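Local atomic coordinates of precorrin-6Y C5,15-methyltransferase (Decarboxylating) (Geobacter metallireducens, PDB entry 3E05), a protein that probably methylates and decarboxylates precorrin-6Y with S-adenosylmethionine as methyl donor during cobalamin biosynthesis, present here as its C-terminal domain. Residues L33-L38 / V187-A192; G119-I124 / L145-K150; E123-V128 / I138-V143; K150-L155 / Y160-A165. One frame throughout, in Å; residues are numbered along the deposited sequence. Where two conformers were deposited one is given.

Contact 1: L33-L38 / V187-A192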
loop_
_atom_site.group_PDB
_atom_site.type_symbol
_atom_site.label_atom_id
_atom_site.label_comp_id
_atom_site.label_asym_id
_atom_site.label_seq_id
_atom_site.Cartn_x
_atom_site.Cartn_y
_atom_site.Cartn_z
ATOM N N LEU D 33 -0.056 -15.933 -11.353
ATOM C CA LEU D 33 0.613 -17.062 -12.035
ATOM C C LEU D 33 1.657 -17.733 -11.150
ATOM O O LEU D 33 1.723 -18.949 -11.103
ATOM C CB LEU D 33 1.237 -16.581 -13.341
ATOM C CG LEU D 33 0.207 -16.205 -14.413
ATOM C CD1 LEU D 33 0.865 -15.360 -15.455
ATOM C CD2 LEU D 33 -0.501 -17.427 -14.994
ATOM N N SER D 34 2.444 -16.924 -10.430
ATOM C CA SER D 34 3.338 -17.389 -9.369
ATOM C C SER D 34 2.611 -18.242 -8.326
ATOM O O SER D 34 3.036 -19.357 -8.031
ATOM C CB SER D 34 3.999 -16.185 -8.676
ATOM O OG SER D 34 5.240 -16.530 -8.107
ATOM N N LYS D 35 1.509 -17.717 -7.803
ATOM C CA LYS D 35 0.726 -18.401 -6.773
ATOM C C LYS D 35 0.095 -19.700 -7.309
ATOM O O LYS D 35 -0.124 -20.656 -6.556
ATOM C CB LYS D 35 -0.367 -17.473 -6.206
ATOM C CG LYS D 35 0.155 -16.260 -5.362
ATOM C CD LYS D 35 1.022 -16.672 -4.171
ATOM C CE LYS D 35 1.567 -15.424 -3.453
ATOM N NZ LYS D 35 2.359 -15.777 -2.275
ATOM N N LEU D 36 -0.182 -19.738 -8.610
ATOM C CA LEU D 36 -0.726 -20.954 -9.233
ATOM C C LEU D 36 0.256 -22.136 -9.301
ATOM O O LEU D 36 -0.170 -23.257 -9.571
ATOM C CB LEU D 36 -1.289 -20.656 -10.616
ATOM C CG LEU D 36 -2.695 -20.036 -10.640
ATOM C CD1 LEU D 36 -2.954 -19.310 -11.939
ATOM C CD2 LEU D 36 -3.754 -21.136 -10.412
ATOM N N ARG D 37 1.543 -21.880 -9.056
ATOM C CA ARG D 37 2.589 -22.922 -9.031
ATOM C C ARG D 37 2.523 -23.812 -10.281
ATOM O O ARG D 37 2.327 -25.024 -10.187
ATOM C CB ARG D 37 2.489 -23.785 -7.767
ATOM C CG ARG D 37 2.896 -23.099 -6.484
ATOM C CD ARG D 37 2.478 -23.925 -5.273
ATOM N NE ARG D 37 2.863 -25.328 -5.391
ATOM C CZ ARG D 37 2.317 -26.324 -4.695
ATOM N NH1 ARG D 37 1.343 -26.083 -3.818
ATOM N NH2 ARG D 37 2.744 -27.568 -4.883
ATOM N N LEU D 38 2.638 -23.182 -11.438
ATOM C CA LEU D 38 2.490 -23.849 -12.723
ATOM C C LEU D 38 3.727 -24.659 -13.103
ATOM O O LEU D 38 4.854 -24.286 -12.800
ATOM C CB LEU D 38 2.179 -22.823 -13.822
ATOM C CG LEU D 38 0.892 -21.989 -13.669
ATOM C CD1 LEU D 38 0.696 -21.110 -14.914
ATOM C CD2 LEU D 38 -0.340 -22.831 -13.418
ATOM N N VAL D 187 -5.805 -5.749 -4.854
ATOM C CA VAL D 187 -6.347 -7.063 -5.192
ATOM C C VAL D 187 -5.941 -8.065 -4.127
ATOM O O VAL D 187 -4.785 -8.123 -3.691
ATOM C CB VAL D 187 -5.927 -7.566 -6.632
ATOM C CG1 VAL D 187 -6.604 -8.900 -6.972
ATOM C CG2 VAL D 187 -6.261 -6.539 -7.718
ATOM N N TYR D 188 -6.911 -8.858 -3.686
ATOM C CA TYR D 188 -6.627 -9.908 -2.733
ATOM C C TYR D 188 -6.448 -11.209 -3.502
ATOM O O TYR D 188 -7.398 -11.696 -4.104
ATOM C CB TYR D 188 -7.801 -10.047 -1.753
ATOM C CG TYR D 188 -7.921 -8.856 -0.831
ATOM C CD1 TYR D 188 -7.244 -8.843 0.393
ATOM C CD2 TYR D 188 -8.664 -7.731 -1.197
ATOM C CE1 TYR D 188 -7.359 -7.747 1.275
ATOM C CE2 TYR D 188 -8.753 -6.614 -0.345
ATOM C CZ TYR D 188 -8.106 -6.638 0.889
ATOM O OH TYR D 188 -8.179 -5.538 1.725
ATOM N N ILE D 189 -5.218 -11.724 -3.502
ATOM C CA ILE D 189 -4.909 -12.987 -4.167
ATOM C C ILE D 189 -4.987 -14.110 -3.136
ATOM O O ILE D 189 -4.163 -14.215 -2.225
ATOM C CB ILE D 189 -3.528 -12.936 -4.857
ATOM C CG1 ILE D 189 -3.523 -11.796 -5.888
ATOM C CG2 ILE D 189 -3.166 -14.294 -5.474
ATOM C CD1 ILE D 189 -2.169 -11.434 -6.435
ATOM N N ILE D 190 -5.995 -14.960 -3.318
ATOM C CA ILE D 190 -6.276 -16.059 -2.392
ATOM C C ILE D 190 -5.768 -17.371 -2.986
ATOM O O ILE D 190 -6.191 -17.746 -4.076
ATOM C CB ILE D 190 -7.794 -16.156 -2.129
ATOM C CG1 ILE D 190 -8.333 -14.813 -1.633
ATOM C CG2 ILE D 190 -8.106 -17.292 -1.139
ATOM C CD1 ILE D 190 -9.834 -14.668 -1.690
ATOM N N THR D 191 -4.862 -18.039 -2.276
ATOM C CA THR D 191 -4.292 -19.317 -2.690
ATOM C C THR D 191 -4.687 -20.423 -1.720
ATOM O O THR D 191 -4.533 -20.288 -0.511
ATOM C CB THR D 191 -2.771 -19.214 -2.841
ATOM O OG1 THR D 191 -2.474 -18.086 -3.673
ATOM C CG2 THR D 191 -2.189 -20.486 -3.498
ATOM N N ALA D 192 -5.200 -21.523 -2.269
ATOM C CA ALA D 192 -5.696 -22.626 -1.457
ATOM C C ALA D 192 -5.172 -23.951 -1.983
ATOM O O ALA D 192 -5.185 -24.202 -3.189
ATOM C CB ALA D 192 -7.202 -22.621 -1.429
#
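K35 lays the aliphatic start of its side chain across T191 and I189, meeting both side chains at about a right angle. K35 lies in the last turn of helix 26-35, and T191 and I189 sit two residues apart on the same face of strand 180-193. The CA atoms of K35 and T191 are 6.5 Å apart. The closest touch is K35 CB against T191 OG1, at 3.4 Å. One carbon further out, K35 CG lies 3.9 Å from I189 CG2. On the other branch of the threonine, T191 CG2 packs 3.7 Å from K35 O. The CB of K35 points toward the strand, but a bend at chi2 (-57°) turns the chain aside, and the amine end turns off from the strand. The amine has two acidic partners. K35 NZ forms salt bridges with E163 on the neighbouring strand 161-173 and with E27 of the second subunit. Just beyond K35 the helix gives way at R37, which has positive phi. The carbonyl of R37 accepts a hydrogen bond from R111. All three touching residues are buried. The contact therefore divides the lysine in two: its methylenes pack on the sheet, while its charge is carried to a subunit interface, where the two carboxylates probably offset the cost of burying it.

Contact 2: G119-I124 / L145-K150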
loop_
_atom_site.group_PDB
_atom_site.type_symbol
_atom_site.label_atom_id
_atom_site.label_comp_id
_atom_site.label_asym_id
_atom_site.label_seq_id
_atom_site.Cartn_x
_atom_site.Cartn_y
_atom_site.Cartn_z
ATOM N N GLY D 119 -22.080 -14.638 -9.150
ATOM C CA GLY D 119 -23.011 -14.968 -8.073
ATOM C C GLY D 119 -23.031 -16.435 -7.680
ATOM O O GLY D 119 -23.853 -16.841 -6.860
ATOM N N MET D 120 -22.119 -17.230 -8.242
ATOM C CA MET D 120 -22.108 -18.681 -8.025
ATOM C C MET D 120 -20.858 -19.190 -7.300
ATOM O O MET D 120 -20.401 -20.299 -7.575
ATOM C CB MET D 120 -22.284 -19.436 -9.360
ATOM C CG MET D 120 -23.583 -19.138 -10.121
ATOM S SD MET D 120 -25.076 -19.446 -9.156
ATOM C CE MET D 120 -25.102 -21.229 -9.127
ATOM N N LEU D 121 -20.333 -18.402 -6.362
ATOM C CA LEU D 121 -19.054 -18.715 -5.706
ATOM C C LEU D 121 -19.025 -20.047 -4.938
ATOM O O LEU D 121 -18.125 -20.857 -5.153
ATOM C CB LEU D 121 -18.567 -17.557 -4.813
ATOM C CG LEU D 121 -17.211 -17.773 -4.108
ATOM C CD1 LEU D 121 -16.086 -17.967 -5.115
ATOM C CD2 LEU D 121 -16.882 -16.649 -3.104
ATOM N N GLU D 122 -20.005 -20.259 -4.057
ATOM C CA GLU D 122 -20.060 -21.470 -3.241
ATOM C C GLU D 122 -20.200 -22.708 -4.120
ATOM O O GLU D 122 -19.536 -23.729 -3.902
ATOM C CB GLU D 122 -21.225 -21.401 -2.246
ATOM C CG GLU D 122 -21.019 -22.304 -1.037
ATOM C CD GLU D 122 -22.221 -22.370 -0.117
ATOM O OE1 GLU D 122 -23.075 -21.453 -0.139
ATOM O OE2 GLU D 122 -22.307 -23.356 0.637
ATOM N N GLU D 123 -21.062 -22.592 -5.120
ATOM C CA GLU D 123 -21.338 -23.680 -6.036
ATOM C C GLU D 123 -20.116 -23.999 -6.896
ATOM O O GLU D 123 -19.849 -25.169 -7.186
ATOM C CB GLU D 123 -22.555 -23.348 -6.901
ATOM C CG GLU D 123 -23.855 -23.225 -6.100
ATOM C CD GLU D 123 -24.180 -21.803 -5.619
ATOM O OE1 GLU D 123 -23.317 -20.894 -5.684
ATOM O OE2 GLU D 123 -25.327 -21.597 -5.164
ATOM N N ILE D 124 -19.361 -22.964 -7.272
ATOM C CA ILE D 124 -18.121 -23.153 -8.030
ATOM C C ILE D 124 -17.040 -23.834 -7.191
ATOM O O ILE D 124 -16.390 -24.765 -7.675
ATOM C CB ILE D 124 -17.601 -21.831 -8.653
ATOM C CG1 ILE D 124 -18.465 -21.436 -9.846
ATOM C CG2 ILE D 124 -16.123 -21.957 -9.098
ATOM C CD1 ILE D 124 -18.291 -19.983 -10.289
ATOM N N LEU D 145 -15.051 -7.207 -0.453
ATOM C CA LEU D 145 -14.958 -7.831 0.848
ATOM C C LEU D 145 -15.809 -9.104 0.943
ATOM O O LEU D 145 -15.365 -10.102 1.522
ATOM C CB LEU D 145 -15.382 -6.815 1.914
ATOM C CG LEU D 145 -15.298 -7.186 3.385
ATOM C CD1 LEU D 145 -13.874 -7.606 3.739
ATOM C CD2 LEU D 145 -15.768 -5.998 4.223
ATOM N N ASP D 146 -17.018 -9.070 0.377
ATOM C CA ASP D 146 -17.884 -10.266 0.331
ATOM C C ASP D 146 -17.200 -11.459 -0.346
ATOM O O ASP D 146 -17.211 -12.570 0.181
ATOM C CB ASP D 146 -19.227 -9.973 -0.357
ATOM C CG ASP D 146 -20.199 -11.149 -0.265
ATOM O OD1 ASP D 146 -20.652 -11.466 0.860
ATOM O OD2 ASP D 146 -20.505 -11.757 -1.318
ATOM N N THR D 147 -16.582 -11.215 -1.498
ATOM C CA THR D 147 -15.906 -12.293 -2.223
ATOM C C THR D 147 -14.754 -12.812 -1.388
ATOM O O THR D 147 -14.652 -14.010 -1.188
ATOM C CB THR D 147 -15.484 -11.868 -3.634
ATOM O OG1 THR D 147 -16.664 -11.549 -4.384
ATOM C CG2 THR D 147 -14.730 -12.989 -4.350
ATOM N N LEU D 148 -13.938 -11.904 -0.848
ATOM C CA LEU D 148 -12.818 -12.275 0.024
ATOM C C LEU D 148 -13.251 -13.122 1.237
ATOM O O LEU D 148 -12.637 -14.152 1.521
ATOM C CB LEU D 148 -12.038 -11.024 0.464
ATOM C CG LEU D 148 -10.965 -11.161 1.556
ATOM C CD1 LEU D 148 -9.835 -12.109 1.138
ATOM C CD2 LEU D 148 -10.435 -9.782 1.995
ATOM N N THR D 149 -14.308 -12.680 1.926
ATOM C CA THR D 149 -14.844 -13.338 3.122
ATOM C C THR D 149 -15.364 -14.736 2.827
ATOM O O THR D 149 -14.992 -15.705 3.499
ATOM C CB THR D 149 -16.003 -12.489 3.727
ATOM O OG1 THR D 149 -15.448 -11.344 4.383
ATOM C CG2 THR D 149 -16.843 -13.273 4.725
ATOM N N LYS D 150 -16.229 -14.826 1.820
ATOM C CA LYS D 150 -16.892 -16.083 1.491
ATOM C C LYS D 150 -15.899 -17.076 0.893
ATOM O O LYS D 150 -15.948 -18.260 1.229
ATOM C CB LYS D 150 -18.083 -15.849 0.553
ATOM C CG LYS D 150 -19.239 -15.047 1.172
ATOM C CD LYS D 150 -20.056 -15.871 2.168
ATOM C CE LYS D 150 -21.244 -15.089 2.726
ATOM N NZ LYS D 150 -20.842 -14.136 3.798
#
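This is a small helix-to-helix contact near the surface, between the first turn of helix 121-131 and the first turns of helix 145-157. The two helices lie on the same face of the central sheet, with strand 137-142 between them in sequence. Their CA atoms come nearest at L121 and T147, 8.0 Å apart. One leucine methyl does the touching. L121 CD2 rests 3.9 Å from K150 CB and 4.0 Å from the backbone O of T147. It thus sits against the ridge of the second helix, between a side-chain root and a peptide carbonyl. The torsion chi1 of L121 (-178°) sets CG anti to the backbone N and sends the branch across the gap. The methyl of T147, CG2, stands a little further off, at 4.4 Å from L121 CD2. K150 offers only the base of its side chain. Its chain crosses that of L121 obliquely, then bends at chi2 and chi4 and turns off from the leucine. L121 also packs on A151 and on L140, so the leucine touches both helix 145-157 and strand 137-142. The chemistry is van der Waals contact alone. T147 OG1 has its hydrogen bond to T144, just before the helix, and the K150 amine pairs only weakly, at long range, with D146 one turn back. Neither polar end takes part in the contact.

Contact 3: E123-V128 / I138-V143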
loop_
_atom_site.group_PDB
_atom_site.type_symbol
_atom_site.label_atom_id
_atom_site.label_comp_id
_atom_site.label_asym_id
_atom_site.label_seq_id
_atom_site.Cartn_x
_atom_site.Cartn_y
_atom_site.Cartn_z
ATOM N N GLU D 123 -21.062 -22.592 -5.120
ATOM C CA GLU D 123 -21.338 -23.680 -6.036
ATOM C C GLU D 123 -20.116 -23.999 -6.896
ATOM O O GLU D 123 -19.849 -25.169 -7.186
ATOM C CB GLU D 123 -22.555 -23.348 -6.901
ATOM C CG GLU D 123 -23.855 -23.225 -6.100
ATOM C CD GLU D 123 -24.180 -21.803 -5.619
ATOM O OE1 GLU D 123 -23.317 -20.894 -5.684
ATOM O OE2 GLU D 123 -25.327 -21.597 -5.164
ATOM N N ILE D 124 -19.361 -22.964 -7.272
ATOM C CA ILE D 124 -18.121 -23.153 -8.030
ATOM C C ILE D 124 -17.040 -23.834 -7.191
ATOM O O ILE D 124 -16.390 -24.765 -7.675
ATOM C CB ILE D 124 -17.601 -21.831 -8.653
ATOM C CG1 ILE D 124 -18.465 -21.436 -9.846
ATOM C CG2 ILE D 124 -16.123 -21.957 -9.098
ATOM C CD1 ILE D 124 -18.291 -19.983 -10.289
ATOM N N ILE D 125 -16.851 -23.379 -5.948
ATOM C CA ILE D 125 -15.838 -23.956 -5.064
ATOM C C ILE D 125 -16.150 -25.429 -4.771
ATOM O O ILE D 125 -15.260 -26.279 -4.847
ATOM C CB ILE D 125 -15.588 -23.089 -3.784
ATOM C CG1 ILE D 125 -14.760 -21.847 -4.168
ATOM C CG2 ILE D 125 -14.824 -23.868 -2.710
ATOM C CD1 ILE D 125 -14.616 -20.799 -3.065
ATOM N N ASP D 126 -17.420 -25.726 -4.491
ATOM C CA ASP D 126 -17.873 -27.104 -4.276
ATOM C C ASP D 126 -17.574 -28.000 -5.470
ATOM O O ASP D 126 -17.007 -29.081 -5.303
ATOM C CB ASP D 126 -19.370 -27.143 -3.967
ATOM C CG ASP D 126 -19.680 -26.730 -2.549
ATOM O OD1 ASP D 126 -20.760 -27.097 -2.053
ATOM O OD2 ASP D 126 -18.850 -26.031 -1.928
ATOM N N ALA D 127 -17.937 -27.525 -6.664
ATOM C CA ALA D 127 -17.722 -28.260 -7.907
ATOM C C ALA D 127 -16.235 -28.470 -8.210
ATOM O O ALA D 127 -15.832 -29.576 -8.570
ATOM C CB ALA D 127 -18.424 -27.572 -9.055
ATOM N N VAL D 128 -15.431 -27.418 -8.034
ATOM C CA VAL D 128 -13.968 -27.489 -8.186
ATOM C C VAL D 128 -13.307 -28.449 -7.195
ATOM O O VAL D 128 -12.422 -29.221 -7.578
ATOM C CB VAL D 128 -13.298 -26.074 -8.055
ATOM C CG1 VAL D 128 -11.798 -26.204 -7.891
ATOM C CG2 VAL D 128 -13.607 -25.231 -9.262
ATOM N N ILE D 138 -5.823 -24.027 -5.995
ATOM C CA ILE D 138 -6.857 -23.078 -6.415
ATOM C C ILE D 138 -6.398 -21.660 -6.063
ATOM O O ILE D 138 -5.950 -21.411 -4.942
ATOM C CB ILE D 138 -8.207 -23.333 -5.717
ATOM C CG1 ILE D 138 -8.671 -24.788 -5.913
ATOM C CG2 ILE D 138 -9.274 -22.345 -6.200
ATOM C CD1 ILE D 138 -9.725 -25.213 -4.913
ATOM N N VAL D 139 -6.531 -20.745 -7.012
ATOM C CA VAL D 139 -6.252 -19.318 -6.782
ATOM C C VAL D 139 -7.486 -18.506 -7.197
ATOM O O VAL D 139 -8.169 -18.823 -8.183
ATOM C CB VAL D 139 -4.953 -18.872 -7.494
ATOM C CG1 VAL D 139 -4.686 -17.329 -7.343
ATOM C CG2 VAL D 139 -3.763 -19.675 -6.949
ATOM N N LEU D 140 -7.808 -17.502 -6.389
ATOM C CA LEU D 140 -8.885 -16.567 -6.710
ATOM C C LEU D 140 -8.395 -15.167 -6.486
ATOM O O LEU D 140 -7.651 -14.900 -5.548
ATOM C CB LEU D 140 -10.120 -16.754 -5.826
ATOM C CG LEU D 140 -10.779 -18.092 -5.569
ATOM C CD1 LEU D 140 -10.112 -18.748 -4.394
ATOM C CD2 LEU D 140 -12.249 -17.858 -5.282
ATOM N N ASN D 141 -8.809 -14.259 -7.363
ATOM C CA ASN D 141 -8.547 -12.836 -7.140
ATOM C C ASN D 141 -9.837 -12.150 -6.703
ATOM O O ASN D 141 -10.856 -12.181 -7.410
ATOM C CB ASN D 141 -7.977 -12.154 -8.384
ATOM C CG ASN D 141 -6.501 -12.505 -8.646
ATOM O OD1 ASN D 141 -5.913 -11.971 -9.572
ATOM N ND2 ASN D 141 -5.910 -13.358 -7.831
ATOM N N ALA D 142 -9.808 -11.554 -5.520
ATOM C CA ALA D 142 -11.006 -10.906 -4.979
ATOM C C ALA D 142 -10.750 -9.417 -4.849
ATOM O O ALA D 142 -9.690 -9.030 -4.365
ATOM C CB ALA D 142 -11.339 -11.489 -3.643
ATOM N N VAL D 143 -11.724 -8.587 -5.224
ATOM C CA VAL D 143 -11.609 -7.133 -5.011
ATOM C C VAL D 143 -12.682 -6.571 -4.044
ATOM O O VAL D 143 -12.571 -5.457 -3.536
ATOM C CB VAL D 143 -11.535 -6.362 -6.375
ATOM C CG1 VAL D 143 -12.890 -6.261 -7.040
ATOM C CG2 VAL D 143 -10.943 -4.967 -6.193
#
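Helix 121-131 packs over strand 137-142, and the backbones come nearest at V128 and I138, whose CA atoms are 8.6 Å apart. Two pairs of apolar side chains join the helix to the strand. The closer pair is V128 and I138, which reach toward each other tip to tip. V128 CG1 lies 3.8 Å from I138 CD1 and 4.0 Å from I138 CG1. In I138, chi1 (-54°) places CG1 anti to the carbonyl carbon, and the extended end of the side chain carries CD1 up to the valine. Both CB atoms point toward the opposite segment. One helical turn earlier, I125 meets L140 loosely, with I125 CD1 at 4.4 Å from L140 CD2. This holds for the L140 conformer given, one of two deposited. The CB of I125 does not point at the strand, but the end of the side chain comes nearer to it. I138 and L140 are alternate residues, so they share one face of the strand. N141 lies between L140 and A142 and faces the other way, where its OD1 is hydrogen-bonded to T32. All four touching residues are buried. The helix and strand are the second and third elements of a beta-alpha-beta unit that begins with strand 111-114. V112 of that strand touches V128, and I114 touches L140. From helix 145-157, L155 packs on I138 and L140. Along its other edge, strand 137-142 is hydrogen-bonded to strand 180-193, which runs antiparallel to it.

Contact 4: K150-L155 / Y160-A165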
loop_
_atom_site.group_PDB
_atom_site.type_symbol
_atom_site.label_atom_id
_atom_site.label_comp_id
_atom_site.label_asym_id
_atom_site.label_seq_id
_atom_site.Cartn_x
_atom_site.Cartn_y
_atom_site.Cartn_z
ATOM N N LYS D 150 -16.229 -14.826 1.820
ATOM C CA LYS D 150 -16.892 -16.083 1.491
ATOM C C LYS D 150 -15.899 -17.076 0.893
ATOM O O LYS D 150 -15.948 -18.260 1.229
ATOM C CB LYS D 150 -18.083 -15.849 0.553
ATOM C CG LYS D 150 -19.239 -15.047 1.172
ATOM C CD LYS D 150 -20.056 -15.871 2.168
ATOM C CE LYS D 150 -21.244 -15.089 2.726
ATOM N NZ LYS D 150 -20.842 -14.136 3.798
ATOM N N ALA D 151 -14.977 -16.593 0.054
ATOM C CA ALA D 151 -13.972 -17.482 -0.559
ATOM C C ALA D 151 -13.107 -18.137 0.492
ATOM O O ALA D 151 -12.895 -19.347 0.436
ATOM C CB ALA D 151 -13.105 -16.752 -1.589
ATOM N N VAL D 152 -12.641 -17.356 1.473
ATOM C CA VAL D 152 -11.860 -17.930 2.563
ATOM C C VAL D 152 -12.698 -18.918 3.391
ATOM O O VAL D 152 -12.223 -20.003 3.727
ATOM C CB VAL D 152 -11.171 -16.832 3.434
ATOM C CG1 VAL D 152 -10.404 -17.446 4.585
ATOM C CG2 VAL D 152 -10.213 -16.031 2.566
ATOM N N GLU D 153 -13.948 -18.549 3.669
ATOM C CA GLU D 153 -14.877 -19.383 4.433
ATOM C C GLU D 153 -15.157 -20.741 3.764
ATOM O O GLU D 153 -15.075 -21.778 4.417
ATOM C CB GLU D 153 -16.185 -18.623 4.681
ATOM C CG GLU D 153 -17.181 -19.348 5.592
ATOM C CD GLU D 153 -18.584 -18.758 5.544
ATOM O OE1 GLU D 153 -18.727 -17.520 5.424
ATOM O OE2 GLU D 153 -19.552 -19.542 5.638
ATOM N N PHE D 154 -15.469 -20.726 2.471
ATOM C CA PHE D 154 -15.797 -21.960 1.728
ATOM C C PHE D 154 -14.608 -22.890 1.528
ATOM O O PHE D 154 -14.741 -24.103 1.646
ATOM C CB PHE D 154 -16.451 -21.658 0.376
ATOM C CG PHE D 154 -17.684 -20.802 0.466
ATOM C CD1 PHE D 154 -18.560 -20.909 1.552
ATOM C CD2 PHE D 154 -17.982 -19.894 -0.549
ATOM C CE1 PHE D 154 -19.691 -20.106 1.634
ATOM C CE2 PHE D 154 -19.121 -19.097 -0.483
ATOM C CZ PHE D 154 -19.978 -19.201 0.614
ATOM N N LEU D 155 -13.451 -22.316 1.226
ATOM C CA LEU D 155 -12.226 -23.093 1.051
ATOM C C LEU D 155 -11.739 -23.711 2.360
ATOM O O LEU D 155 -11.241 -24.838 2.370
ATOM C CB LEU D 155 -11.117 -22.226 0.434
ATOM C CG LEU D 155 -11.266 -21.791 -1.033
ATOM C CD1 LEU D 155 -10.356 -20.618 -1.291
ATOM C CD2 LEU D 155 -10.984 -22.923 -2.025
ATOM N N TYR D 160 -8.966 -26.829 3.035
ATOM C CA TYR D 160 -7.804 -26.251 2.352
ATOM C C TYR D 160 -7.008 -25.360 3.296
ATOM O O TYR D 160 -7.579 -24.665 4.149
ATOM C CB TYR D 160 -8.227 -25.415 1.132
ATOM C CG TYR D 160 -8.750 -26.234 -0.023
ATOM C CD1 TYR D 160 -7.877 -26.820 -0.947
ATOM C CD2 TYR D 160 -10.123 -26.421 -0.202
ATOM C CE1 TYR D 160 -8.358 -27.585 -2.006
ATOM C CE2 TYR D 160 -10.607 -27.186 -1.257
ATOM C CZ TYR D 160 -9.725 -27.761 -2.146
ATOM O OH TYR D 160 -10.215 -28.515 -3.186
ATOM N N MET D 161 -5.688 -25.400 3.143
ATOM C CA MET D 161 -4.829 -24.346 3.658
ATOM C C MET D 161 -5.072 -23.139 2.762
ATOM O O MET D 161 -5.096 -23.286 1.536
ATOM C CB MET D 161 -3.372 -24.751 3.542
ATOM C CG MET D 161 -2.760 -25.229 4.822
ATOM S SD MET D 161 -1.242 -24.328 5.135
ATOM C CE MET D 161 -1.932 -22.793 5.761
ATOM N N VAL D 162 -5.264 -21.962 3.361
ATOM C CA VAL D 162 -5.552 -20.736 2.604
ATOM C C VAL D 162 -4.566 -19.621 2.991
ATOM O O VAL D 162 -4.362 -19.344 4.168
ATOM C CB VAL D 162 -7.038 -20.271 2.787
ATOM C CG1 VAL D 162 -7.317 -18.926 2.074
ATOM C CG2 VAL D 162 -8.016 -21.330 2.275
ATOM N N GLU D 163 -3.934 -19.024 1.984
ATOM C CA GLU D 163 -3.168 -17.796 2.160
ATOM C C GLU D 163 -3.923 -16.679 1.454
ATOM O O GLU D 163 -4.481 -16.891 0.376
ATOM C CB GLU D 163 -1.778 -17.937 1.548
ATOM C CG GLU D 163 -0.986 -16.613 1.474
ATOM C CD GLU D 163 0.236 -16.711 0.595
ATOM O OE1 GLU D 163 1.218 -17.335 1.033
ATOM O OE2 GLU D 163 0.223 -16.168 -0.527
ATOM N N VAL D 164 -3.935 -15.488 2.054
ATOM C CA VAL D 164 -4.460 -14.299 1.388
ATOM C C VAL D 164 -3.325 -13.297 1.248
ATOM O O VAL D 164 -2.668 -12.989 2.234
ATOM C CB VAL D 164 -5.613 -13.652 2.182
ATOM C CG1 VAL D 164 -6.204 -12.478 1.402
ATOM C CG2 VAL D 164 -6.678 -14.690 2.526
ATOM N N ALA D 165 -3.091 -12.812 0.032
ATOM C CA ALA D 165 -2.069 -11.780 -0.211
ATOM C C ALA D 165 -2.713 -10.535 -0.832
ATOM O O ALA D 165 -3.258 -10.578 -1.940
ATOM C CB ALA D 165 -0.964 -12.316 -1.102
#
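L155 and Y160 are joined by one backbone hydrogen bond, from Y160 N to L155 O, at 3.1 Å with an N-H...O angle of 156°. The donor stands 22° from the plane of the carbonyl. The same oxygen lies in the plane of the Y160 ring at its edge, 3.2 Å from Y160 CD2. Next to it, L155 CD2 touches Y160 CD2 at 4.0 Å, the two side chains meeting at a slant. L155 CB then packs on V162 CG2 at 3.7 Å. Further from the turn, V152 CG2 touches two valines of the strand. It is 3.8 Å from V164 CG2 and 4.1 Å from V162 CG1. V152 and L155 lie three residues apart on the helix, and Y160, V162 and V164 alternate along one side of the chain. The axes of helix 150-155 and strand 161-165 come within 9.0 Å, and their directions are nearly antiparallel (164°). A short connection turns the chain between them. Around this shell, L155 also packs on I125 and A192, and V162 on I190. The Y160 ring makes a cation-pi contact with K194. Strand 161-173 is an outer strand of this chain, but V164 and A165 pair antiparallel with a strand of the second subunit, and the sheet continues there. The contact is thus an apolar seam closed at the turn by one polar bond, which ties down the carbonyl of L155 near the C-terminal end of the helix.

In the fold
The four contacts gather round one mixed sheet, whose strand order 3-2-1-4-5-7-6 is that of the Rossmann-like class I methyltransferases that use S-adenosylmethionine. Contact 1 spans most of the chain, with the other three nested inside. Contacts 2 and 3 start from helix 121-131, centres 7 Å apart, and contact 4 follows both. Contacts 2 and 4 share helix 145-157 and K150. Strands 137-142, 180-193 and 161-173 are neighbours and link contacts 3, 1 and 4, with centres 9 to 11 Å apart. Helices 121-131 and 145-157 pack on this half of the sheet, which holds its antiparallel strand. Contacts 1 and 4 both reach the second subunit, so this half also serves assembly.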